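Long-range contacts in SusD homolog (PDB 3IV0), which is probably a sugar-binding lipoprotein of the outer membrane, belonging to the SusD family, whose own glycan has not been established: residues A[50-55]-A[428-433]; A[62-67]-A[297-302]; A[364-369]-A[421-426]. All blocks are in the same frame, centred on the assembly; numbering follows the deposited sequence.

The three contacts form a bent chain, with contact 1 at the bend. Its centre lies about 14 Å from that of contact 2 and about 13 Å from that of contact 3, while contacts 2 and 3 are about 22 Å apart, centre to centre. M50 and I55 carry contact 1 into contact 2 by packing on F300, and I55 also packs on Y302. Toward contact 3, H428 probably hydrogen-bonds the carbonyl of V364, NE2 to O 2.9 Å, and rests against L423, so contact 3 is tied to the start of helix 429-436. Contacts 2 and 3 touch where Y302 CZ reaches I424 CD1 at 4.2 Å. A 1,2-ethanediol, probably from the crystallisation liquor, lies beside L299.

Contact 1 (A[50-55]-A[428-433]); sequences MRCAPI and HYYYDL
R51 lays its extended chain over one face of the Y430 ring, and Y429 reaches for the backbone of C52. R51 CD makes a CH-pi contact 3.7 Å from the Y430 ring centroid, somewhat toward the rim. Beyond it the guanidinium lies almost parallel to the ring (8° apart), with Y430 OH over its centre, 3.3 Å from R51 CZ. The hydroxyl rests on the guanidinium face without a hydrogen bond to it: Y430 OH is bonded to W459 O, and R51 NH2 to N71 and T460. C52 SG meets the same ring at its edge, 3.7 Å from Y430 CE1. The Y429 ring swings out to the loop because its CG stands opposite the backbone N (chi1 168°), and its OH donates to C52 O at 2.6 Å from above the carbonyl plane. A53 CB touches Y429 at the rim atom CE2, 3.7 Å away. With an alanine in place of Y430, R51 would probably lose the ring face its CD packs on, and W459 O its hydroxyl mate. The arrangement is a type II turn, M50 to A53, docked on the first turn of helix 429-436, joining early and late parts of the helix-rich SusD fold.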
loop_
_atom_site.group_PDB
_atom_site.type_symbol
_atom_site.label_atom_id
_atom_site.label_comp_id
_atom_site.label_asym_id
_atom_site.label_seq_id
_atom_site.Cartn_x
_atom_site.Cartn_y
_atom_site.Cartn_z
HETATM N N MSE A 50 -2.941 -10.812 0.561
HETATM C CA MSE A 50 -3.133 -12.259 0.721
HETATM C C MSE A 50 -3.115 -12.727 2.173
HETATM O O MSE A 50 -3.796 -13.700 2.538
HETATM C CB MSE A 50 -2.059 -12.978 -0.097
HETATM C CG MSE A 50 -2.185 -12.759 -1.626
HETATM SE SE MSE A 50 -0.756 -13.572 -2.557
HETATM C CE MSE A 50 -1.298 -15.413 -2.433
ATOM N N ARG A 51 -2.344 -12.074 3.014
ATOM C CA ARG A 51 -2.126 -12.532 4.366
ATOM C C ARG A 51 -3.400 -12.400 5.180
ATOM O O ARG A 51 -4.032 -11.340 5.215
ATOM C CB ARG A 51 -1.019 -11.731 5.019
ATOM C CG ARG A 51 -0.563 -12.323 6.316
ATOM C CD ARG A 51 0.670 -11.616 6.832
ATOM N NE ARG A 51 1.112 -12.154 8.114
ATOM C CZ ARG A 51 2.144 -11.697 8.784
ATOM N NH1 ARG A 51 2.836 -10.666 8.322
ATOM N NH2 ARG A 51 2.471 -12.211 9.934
ATOM N N CYS A 52 -3.813 -13.500 5.825
ATOM C CA CYS A 52 -5.067 -13.580 6.590
ATOM C C CYS A 52 -6.307 -13.330 5.748
ATOM O O CYS A 52 -7.361 -13.037 6.301
ATOM C CB CYS A 52 -5.053 -12.664 7.823
ATOM S SG CYS A 52 -3.738 -13.069 8.993
ATOM N N ALA A 53 -6.194 -13.401 4.412
ATOM C CA ALA A 53 -7.329 -13.277 3.528
ATOM C C ALA A 53 -8.014 -14.653 3.357
ATOM O O ALA A 53 -7.323 -15.684 3.371
ATOM C CB ALA A 53 -6.877 -12.744 2.162
ATOM N N PRO A 54 -9.334 -14.648 3.191
ATOM C CA PRO A 54 -10.097 -15.898 2.997
ATOM C C PRO A 54 -9.993 -16.379 1.546
ATOM O O PRO A 54 -10.965 -16.358 0.778
ATOM C CB PRO A 54 -11.501 -15.489 3.392
ATOM C CG PRO A 54 -11.602 -14.087 2.996
ATOM C CD PRO A 54 -10.223 -13.482 3.256
ATOM N N ILE A 55 -8.784 -16.831 1.207
ATOM C CA ILE A 55 -8.434 -17.232 -0.143
ATOM C C ILE A 55 -7.989 -18.684 -0.161
ATOM O O ILE A 55 -7.460 -19.217 0.823
ATOM C CB ILE A 55 -7.347 -16.308 -0.745
ATOM C CG1 ILE A 55 -6.049 -16.314 0.060
ATOM C CG2 ILE A 55 -7.902 -14.901 -0.925
ATOM C CD1 ILE A 55 -4.927 -15.488 -0.632
ATOM N N HIS A 428 -4.053 -3.120 0.954
ATOM C CA HIS A 428 -4.447 -2.527 2.213
ATOM C C HIS A 428 -5.087 -3.484 3.205
ATOM O O HIS A 428 -5.073 -3.198 4.378
ATOM C CB HIS A 428 -5.386 -1.349 1.979
ATOM C CG HIS A 428 -4.729 -0.191 1.319
ATOM N ND1 HIS A 428 -3.894 0.658 2.019
ATOM C CD2 HIS A 428 -4.714 0.209 0.030
ATOM C CE1 HIS A 428 -3.426 1.566 1.170
ATOM N NE2 HIS A 428 -3.913 1.325 -0.030
ATOM N N TYR A 429 -5.704 -4.559 2.749
ATOM C CA TYR A 429 -6.502 -5.425 3.583
ATOM C C TYR A 429 -5.819 -5.825 4.872
ATOM O O TYR A 429 -6.322 -5.564 5.978
ATOM C CB TYR A 429 -6.892 -6.657 2.774
ATOM C CG TYR A 429 -7.475 -7.773 3.610
ATOM C CD1 TYR A 429 -8.775 -7.697 4.110
ATOM C CD2 TYR A 429 -6.731 -8.912 3.855
ATOM C CE1 TYR A 429 -9.292 -8.770 4.894
ATOM C CE2 TYR A 429 -7.219 -9.961 4.636
ATOM C CZ TYR A 429 -8.497 -9.900 5.103
ATOM O OH TYR A 429 -8.923 -10.994 5.873
ATOM N N TYR A 430 -4.668 -6.483 4.750
ATOM C CA TYR A 430 -4.040 -7.019 5.931
ATOM C C TYR A 430 -3.584 -5.909 6.864
ATOM O O TYR A 430 -3.706 -6.001 8.080
ATOM C CB TYR A 430 -2.869 -7.942 5.565
ATOM C CG TYR A 430 -2.135 -8.412 6.772
ATOM C CD1 TYR A 430 -2.636 -9.417 7.581
ATOM C CD2 TYR A 430 -0.957 -7.830 7.136
ATOM C CE1 TYR A 430 -1.940 -9.838 8.701
ATOM C CE2 TYR A 430 -0.261 -8.229 8.230
ATOM C CZ TYR A 430 -0.754 -9.236 9.036
ATOM O OH TYR A 430 -0.082 -9.675 10.154
ATOM N N TYR A 431 -3.021 -4.871 6.263
ATOM C CA TYR A 431 -2.458 -3.789 7.032
ATOM C C TYR A 431 -3.559 -3.006 7.759
ATOM O O TYR A 431 -3.375 -2.614 8.921
ATOM C CB TYR A 431 -1.650 -2.918 6.084
ATOM C CG TYR A 431 -0.395 -3.586 5.582
ATOM C CD1 TYR A 431 0.558 -4.077 6.467
ATOM C CD2 TYR A 431 -0.116 -3.654 4.234
ATOM C CE1 TYR A 431 1.730 -4.674 6.009
ATOM C CE2 TYR A 431 1.072 -4.230 3.762
ATOM C CZ TYR A 431 1.993 -4.686 4.660
ATOM O OH TYR A 431 3.220 -5.204 4.230
ATOM N N ASP A 432 -4.723 -2.857 7.131
ATOM C CA ASP A 432 -5.881 -2.246 7.814
ATOM C C ASP A 432 -6.297 -3.104 9.002
ATOM O O ASP A 432 -6.644 -2.588 10.063
ATOM C CB ASP A 432 -7.040 -2.098 6.842
ATOM C CG ASP A 432 -6.899 -0.907 5.917
ATOM O OD1 ASP A 432 -6.012 -0.045 6.113
ATOM O OD2 ASP A 432 -7.812 -0.759 5.070
ATOM N N LEU A 433 -6.302 -4.421 8.816
ATOM C CA LEU A 433 -6.639 -5.273 9.930
ATOM C C LEU A 433 -5.678 -5.116 11.075
ATOM O O LEU A 433 -6.085 -5.155 12.258
ATOM C CB LEU A 433 -6.692 -6.734 9.493
ATOM C CG LEU A 433 -7.837 -7.156 8.584
ATOM C CD1 LEU A 433 -7.606 -8.610 8.186
ATOM C CD2 LEU A 433 -9.174 -7.041 9.290
#

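Contact 2 (A[62-67]-A[297-302]); sequences DKYVAY and MPLFCY
V65 and F300 are the closest backbone neighbours here, CA to CA 7.5 Å, with D62 and L299 next at 8.0 Å between their CA atoms. The start of helix 63-69 thus faces the short strand 300-302 and the residue leading into it, at a spacing only side chains and water can bridge. The strand itself pairs antiparallel with 55-57, whose I55 packs against both V65 and F300.

L299 does most of the touching. Its CG stands anti to the backbone N (chi1 -180°), which sends the two methyls across to the helix start. CD1 lies beside the D62 carboxylate, 3.4 Å from D62 OD2, and also near the Y64 hydroxyl. CD2 meets that hydroxyl more closely, 3.2 Å from Y64 OH, the two side chains approaching from opposite directions. The Y64 ring also lies nearly parallel to that of Y46. V65 splits its branches between two neighbours: CG2 packs on the branch point of L299, 4.2 Å from L299 CG, while CG1 meets the root of the phenylalanine, 4.1 Å from F300 CB.

No direct hydrogen bond crosses between the segments. One water does that work, giving one hydrogen to D62 OD2 and the other to L299 O, each oxygen 2.7 Å from the water oxygen. Both acceptors would probably repel each other if brought together, and the water, as a double donor, satisfies both at once. The chemistry is therefore mixed: an apolar seam of V65, L299 and F300, bordered by a carboxylate, a hydroxyl and a bridging water. Polar bridge and leucine packing share two residues: D62 OD2 meets both the water and L299 CD1, while L299 offers its backbone O to the water and its methyls to the packing.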
loop_
_atom_site.group_PDB
_atom_site.type_symbol
_atom_site.label_atom_id
_atom_site.label_comp_id
_atom_site.label_asym_id
_atom_site.label_seq_id
_atom_site.Cartn_x
_atom_site.Cartn_y
_atom_site.Cartn_z
ATOM N N ASP A 62 0.746 -24.772 -4.831
ATOM C CA ASP A 62 1.108 -23.351 -4.585
ATOM C C ASP A 62 0.931 -23.075 -3.099
ATOM O O ASP A 62 -0.030 -22.414 -2.643
ATOM C CB ASP A 62 0.215 -22.438 -5.428
ATOM C CG ASP A 62 0.449 -22.622 -6.915
ATOM O OD1 ASP A 62 1.628 -22.767 -7.318
ATOM O OD2 ASP A 62 -0.518 -22.563 -7.685
ATOM N N LYS A 63 1.861 -23.607 -2.332
ATOM C CA LYS A 63 1.682 -23.765 -0.903
ATOM C C LYS A 63 1.627 -22.432 -0.178
ATOM O O LYS A 63 0.969 -22.298 0.855
ATOM C CB LYS A 63 2.818 -24.612 -0.349
ATOM C CG LYS A 63 2.701 -26.070 -0.767
ATOM C CD LYS A 63 3.863 -26.872 -0.214
ATOM C CE LYS A 63 3.637 -28.351 -0.505
ATOM N NZ LYS A 63 4.817 -29.191 -0.183
ATOM N N TYR A 64 2.278 -21.421 -0.738
ATOM C CA TYR A 64 2.346 -20.103 -0.109
ATOM C C TYR A 64 0.976 -19.453 0.046
ATOM O O TYR A 64 0.785 -18.675 0.985
ATOM C CB TYR A 64 3.294 -19.174 -0.863
ATOM C CG TYR A 64 2.915 -18.851 -2.275
ATOM C CD1 TYR A 64 2.123 -17.771 -2.575
ATOM C CD2 TYR A 64 3.391 -19.629 -3.331
ATOM C CE1 TYR A 64 1.781 -17.459 -3.872
ATOM C CE2 TYR A 64 3.041 -19.333 -4.645
ATOM C CZ TYR A 64 2.242 -18.236 -4.905
ATOM O OH TYR A 64 1.934 -17.911 -6.194
ATOM N N VAL A 65 0.002 -19.811 -0.799
ATOM C CA VAL A 65 -1.322 -19.231 -0.671
ATOM C C VAL A 65 -1.934 -19.571 0.685
ATOM O O VAL A 65 -2.392 -18.694 1.402
ATOM C CB VAL A 65 -2.264 -19.664 -1.803
ATOM C CG1 VAL A 65 -3.674 -19.131 -1.535
ATOM C CG2 VAL A 65 -1.697 -19.156 -3.142
ATOM N N ALA A 66 -2.013 -20.857 1.005
ATOM C CA ALA A 66 -2.511 -21.275 2.323
ATOM C C ALA A 66 -1.659 -20.758 3.456
ATOM O O ALA A 66 -2.185 -20.364 4.480
ATOM C CB ALA A 66 -2.643 -22.828 2.430
ATOM N N TYR A 67 -0.333 -20.807 3.333
ATOM C CA TYR A 67 0.487 -20.264 4.402
ATOM C C TYR A 67 0.123 -18.809 4.698
ATOM O O TYR A 67 -0.042 -18.415 5.872
ATOM C CB TYR A 67 1.960 -20.374 4.069
ATOM C CG TYR A 67 2.491 -21.788 3.902
ATOM C CD1 TYR A 67 1.976 -22.874 4.606
ATOM C CD2 TYR A 67 3.569 -22.015 3.072
ATOM C CE1 TYR A 67 2.523 -24.151 4.438
ATOM C CE2 TYR A 67 4.111 -23.257 2.919
ATOM C CZ TYR A 67 3.586 -24.314 3.594
ATOM O OH TYR A 67 4.173 -25.547 3.409
HETATM N N MSE A 297 -7.548 -21.613 -14.909
HETATM C CA MSE A 297 -7.999 -21.114 -13.598
HETATM C C MSE A 297 -6.931 -20.156 -13.062
HETATM O O MSE A 297 -5.764 -20.263 -13.429
HETATM C CB MSE A 297 -8.251 -22.257 -12.597
HETATM C CG MSE A 297 -7.001 -23.061 -12.210
HETATM SE SE MSE A 297 -7.302 -24.960 -11.731
HETATM C CE MSE A 297 -5.477 -25.536 -11.879
ATOM N N PRO A 298 -7.333 -19.205 -12.199
ATOM C CA PRO A 298 -6.341 -18.309 -11.577
ATOM C C PRO A 298 -5.518 -18.979 -10.513
ATOM O O PRO A 298 -5.704 -20.138 -10.198
ATOM C CB PRO A 298 -7.196 -17.224 -10.929
ATOM C CG PRO A 298 -8.587 -17.440 -11.359
ATOM C CD PRO A 298 -8.695 -18.904 -11.743
ATOM N N LEU A 299 -4.615 -18.222 -9.893
ATOM C CA LEU A 299 -3.862 -18.742 -8.768
ATOM C C LEU A 299 -4.742 -19.041 -7.553
ATOM O O LEU A 299 -4.587 -20.065 -6.889
ATOM C CB LEU A 299 -2.769 -17.723 -8.375
ATOM C CG LEU A 299 -1.884 -18.131 -7.211
ATOM C CD1 LEU A 299 -0.924 -19.199 -7.659
ATOM C CD2 LEU A 299 -1.081 -16.917 -6.688
ATOM N N PHE A 300 -5.653 -18.124 -7.226
ATOM C CA PHE A 300 -6.513 -18.282 -6.063
ATOM C C PHE A 300 -7.827 -17.553 -6.231
ATOM O O PHE A 300 -7.999 -16.743 -7.124
ATOM C CB PHE A 300 -5.822 -17.842 -4.747
ATOM C CG PHE A 300 -5.476 -16.364 -4.663
ATOM C CD1 PHE A 300 -6.436 -15.409 -4.301
ATOM C CD2 PHE A 300 -4.195 -15.935 -4.889
ATOM C CE1 PHE A 300 -6.116 -14.066 -4.190
ATOM C CE2 PHE A 300 -3.871 -14.585 -4.800
ATOM C CZ PHE A 300 -4.818 -13.659 -4.440
ATOM N N CYS A 301 -8.748 -17.869 -5.335
ATOM C CA CYS A 301 -10.011 -17.171 -5.264
ATOM C C CYS A 301 -10.412 -16.888 -3.825
ATOM O O CYS A 301 -9.974 -17.543 -2.896
ATOM C CB CYS A 301 -11.126 -17.965 -5.971
ATOM S SG CYS A 301 -11.554 -19.557 -5.241
ATOM N N TYR A 302 -11.300 -15.911 -3.691
ATOM C CA TYR A 302 -11.877 -15.520 -2.416
ATOM C C TYR A 302 -13.104 -16.356 -2.098
ATOM O O TYR A 302 -13.890 -16.672 -2.997
ATOM C CB TYR A 302 -12.321 -14.053 -2.481
ATOM C CG TYR A 302 -11.156 -13.081 -2.336
ATOM C CD1 TYR A 302 -10.369 -12.781 -3.421
ATOM C CD2 TYR A 302 -10.825 -12.559 -1.107
ATOM C CE1 TYR A 302 -9.298 -11.910 -3.299
ATOM C CE2 TYR A 302 -9.731 -11.675 -0.975
ATOM C CZ TYR A 302 -9.000 -11.375 -2.084
ATOM O OH TYR A 302 -7.922 -10.522 -1.993
HETATM O O HOH W 1 -3.201 -22.223 -7.570
#

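Contact 3 (A[364-369]-A[421-426])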
loop_
_atom_site.group_PDB
_atom_site.type_symbol
_atom_site.label_atom_id
_atom_site.label_comp_id
_atom_site.label_asym_id
_atom_site.label_seq_id
_atom_site.Cartn_x
_atom_site.Cartn_y
_atom_site.Cartn_z
ATOM N N VAL A 364 -0.713 2.815 -4.823
ATOM C CA VAL A 364 -0.389 2.659 -3.423
ATOM C C VAL A 364 -1.386 3.424 -2.565
ATOM O O VAL A 364 -1.947 2.860 -1.597
ATOM C CB VAL A 364 1.054 3.131 -3.142
ATOM C CG1 VAL A 364 1.359 3.090 -1.624
ATOM C CG2 VAL A 364 2.052 2.259 -3.891
ATOM N N PHE A 365 -1.616 4.678 -2.877
ATOM C CA PHE A 365 -2.575 5.517 -2.180
ATOM C C PHE A 365 -3.431 6.165 -3.233
ATOM O O PHE A 365 -2.920 6.703 -4.229
ATOM C CB PHE A 365 -1.883 6.614 -1.377
ATOM C CG PHE A 365 -0.921 6.120 -0.317
ATOM C CD1 PHE A 365 -1.273 5.130 0.606
ATOM C CD2 PHE A 365 0.348 6.722 -0.203
ATOM C CE1 PHE A 365 -0.396 4.722 1.567
ATOM C CE2 PHE A 365 1.231 6.295 0.795
ATOM C CZ PHE A 365 0.855 5.280 1.650
ATOM N N ARG A 366 -4.742 6.179 -3.034
ATOM C CA ARG A 366 -5.588 6.964 -3.927
ATOM C C ARG A 366 -6.680 7.710 -3.174
ATOM O O ARG A 366 -6.888 7.508 -1.961
ATOM C CB ARG A 366 -6.163 6.153 -5.065
ATOM C CG ARG A 366 -7.095 5.078 -4.647
ATOM C CD ARG A 366 -7.676 4.380 -5.895
ATOM N NE ARG A 366 -8.355 3.138 -5.535
ATOM C CZ ARG A 366 -9.679 2.990 -5.464
ATOM N NH1 ARG A 366 -10.512 3.977 -5.685
ATOM N NH2 ARG A 366 -10.168 1.807 -5.161
ATOM N N TYR A 367 -7.346 8.624 -3.858
ATOM C CA TYR A 367 -8.191 9.609 -3.201
ATOM C C TYR A 367 -9.360 8.971 -2.463
ATOM O O TYR A 367 -9.685 9.410 -1.367
ATOM C CB TYR A 367 -8.612 10.639 -4.230
ATOM C CG TYR A 367 -9.335 11.858 -3.719
ATOM C CD1 TYR A 367 -8.862 12.629 -2.660
ATOM C CD2 TYR A 367 -10.468 12.304 -4.374
ATOM C CE1 TYR A 367 -9.558 13.765 -2.241
ATOM C CE2 TYR A 367 -11.127 13.465 -3.998
ATOM C CZ TYR A 367 -10.690 14.150 -2.920
ATOM O OH TYR A 367 -11.356 15.296 -2.541
ATOM N N ALA A 368 -9.974 7.910 -2.984
ATOM C CA ALA A 368 -11.076 7.283 -2.259
ATOM C C ALA A 368 -10.584 6.739 -0.936
ATOM O O ALA A 368 -11.285 6.821 0.082
ATOM C CB ALA A 368 -11.723 6.128 -3.076
ATOM N N GLY A 369 -9.405 6.117 -0.947
ATOM C CA GLY A 369 -8.806 5.615 0.296
ATOM C C GLY A 369 -8.599 6.705 1.317
ATOM O O GLY A 369 -8.934 6.529 2.499
ATOM N N ARG A 421 -14.278 -3.090 0.714
ATOM C CA ARG A 421 -14.890 -3.170 -0.620
ATOM C C ARG A 421 -14.116 -2.349 -1.633
ATOM O O ARG A 421 -13.785 -2.821 -2.732
ATOM C CB ARG A 421 -16.310 -2.622 -0.598
ATOM C CG ARG A 421 -17.356 -3.531 0.042
ATOM C CD ARG A 421 -18.741 -2.872 -0.021
ATOM N NE ARG A 421 -18.979 -1.900 1.020
ATOM C CZ ARG A 421 -19.361 -2.194 2.250
ATOM N NH1 ARG A 421 -19.587 -3.449 2.593
ATOM N NH2 ARG A 421 -19.533 -1.238 3.134
ATOM N N GLU A 422 -13.836 -1.096 -1.289
ATOM C CA GLU A 422 -13.268 -0.152 -2.233
ATOM C C GLU A 422 -11.839 -0.503 -2.639
ATOM O O GLU A 422 -11.472 -0.351 -3.806
ATOM C CB GLU A 422 -13.299 1.245 -1.636
ATOM C CG GLU A 422 -12.781 2.327 -2.534
ATOM C CD GLU A 422 -13.606 2.524 -3.773
ATOM O OE1 GLU A 422 -14.817 2.171 -3.801
ATOM O OE2 GLU A 422 -13.087 3.058 -4.776
ATOM N N LEU A 423 -11.051 -1.022 -1.694
ATOM C CA LEU A 423 -9.622 -1.193 -1.911
ATOM C C LEU A 423 -9.164 -2.608 -2.117
ATOM O O LEU A 423 -7.965 -2.879 -2.178
ATOM C CB LEU A 423 -8.844 -0.558 -0.776
ATOM C CG LEU A 423 -9.118 0.920 -0.517
ATOM C CD1 LEU A 423 -8.402 1.426 0.754
ATOM C CD2 LEU A 423 -8.735 1.832 -1.705
ATOM N N ILE A 424 -10.100 -3.513 -2.357
ATOM C CA ILE A 424 -9.728 -4.891 -2.561
ATOM C C ILE A 424 -8.700 -5.014 -3.671
ATOM O O ILE A 424 -8.859 -4.464 -4.746
ATOM C CB ILE A 424 -10.993 -5.782 -2.828
ATOM C CG1 ILE A 424 -10.551 -7.255 -2.844
ATOM C CG2 ILE A 424 -11.754 -5.372 -4.112
ATOM C CD1 ILE A 424 -11.741 -8.247 -2.775
ATOM N N GLY A 425 -7.635 -5.752 -3.387
ATOM C CA GLY A 425 -6.581 -5.976 -4.371
ATOM C C GLY A 425 -5.520 -4.892 -4.450
ATOM O O GLY A 425 -4.630 -5.004 -5.282
ATOM N N GLU A 426 -5.588 -3.862 -3.589
ATOM C CA GLU A 426 -4.644 -2.749 -3.625
ATOM C C GLU A 426 -3.622 -2.787 -2.485
ATOM O O GLU A 426 -2.869 -1.828 -2.310
ATOM C CB GLU A 426 -5.386 -1.407 -3.655
ATOM C CG GLU A 426 -6.239 -1.253 -4.930
ATOM C CD GLU A 426 -7.119 -0.043 -4.907
ATOM O OE1 GLU A 426 -6.602 1.091 -4.808
ATOM O OE2 GLU A 426 -8.353 -0.183 -5.009
HETATM O O HOH W 2 -1.079 0.160 -1.112
#
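The R366 guanidinium has a methyl of L423 over one face, CD2 standing 3.7 Å from R366 NH2, while two carboxylates, E426 and E422, sit at its edge. E426 is gripped side-on, its plane only 18° from that of the guanidinium. R366 NE donates to E426 OE1 at 2.8 Å, nearly straight at 171°, and NH2 to E426 OE2 at 2.7 Å, each oxygen offering its syn lone pair. E422 is held differently. Its plane is turned 58° away, and both end nitrogens converge on one oxygen: R366 NH1 reaches the anti lone pair of E422 OE2 at 2.9 Å, and NH2 comes to the same atom from above the carboxylate plane at a longer 3.2 Å.

A bend in the E422 chain brings OE2 beside A368, 3.8 Å from A368 CB. Nearer the strand, a water donates to V364 O and E426 O, stitching the two backbones together beside the salt bridges. V364 and F365 form a classic bulge opposite F266, and R366 follows at the N-cap position of helix 367-381, so the strand-to-helix corner is fastened to the end of helix 408-422 and the loop that leaves it.

The charges have further partners: R366 NH1 also pairs with E263, E422 with R319 and R398, and E426 with K343. Such a buried network of alternating charges is likely to keep these glutamates ionised, and the paired grip on E426 together with the double hold on E422 OE2 probably keeps the guanidinium from turning.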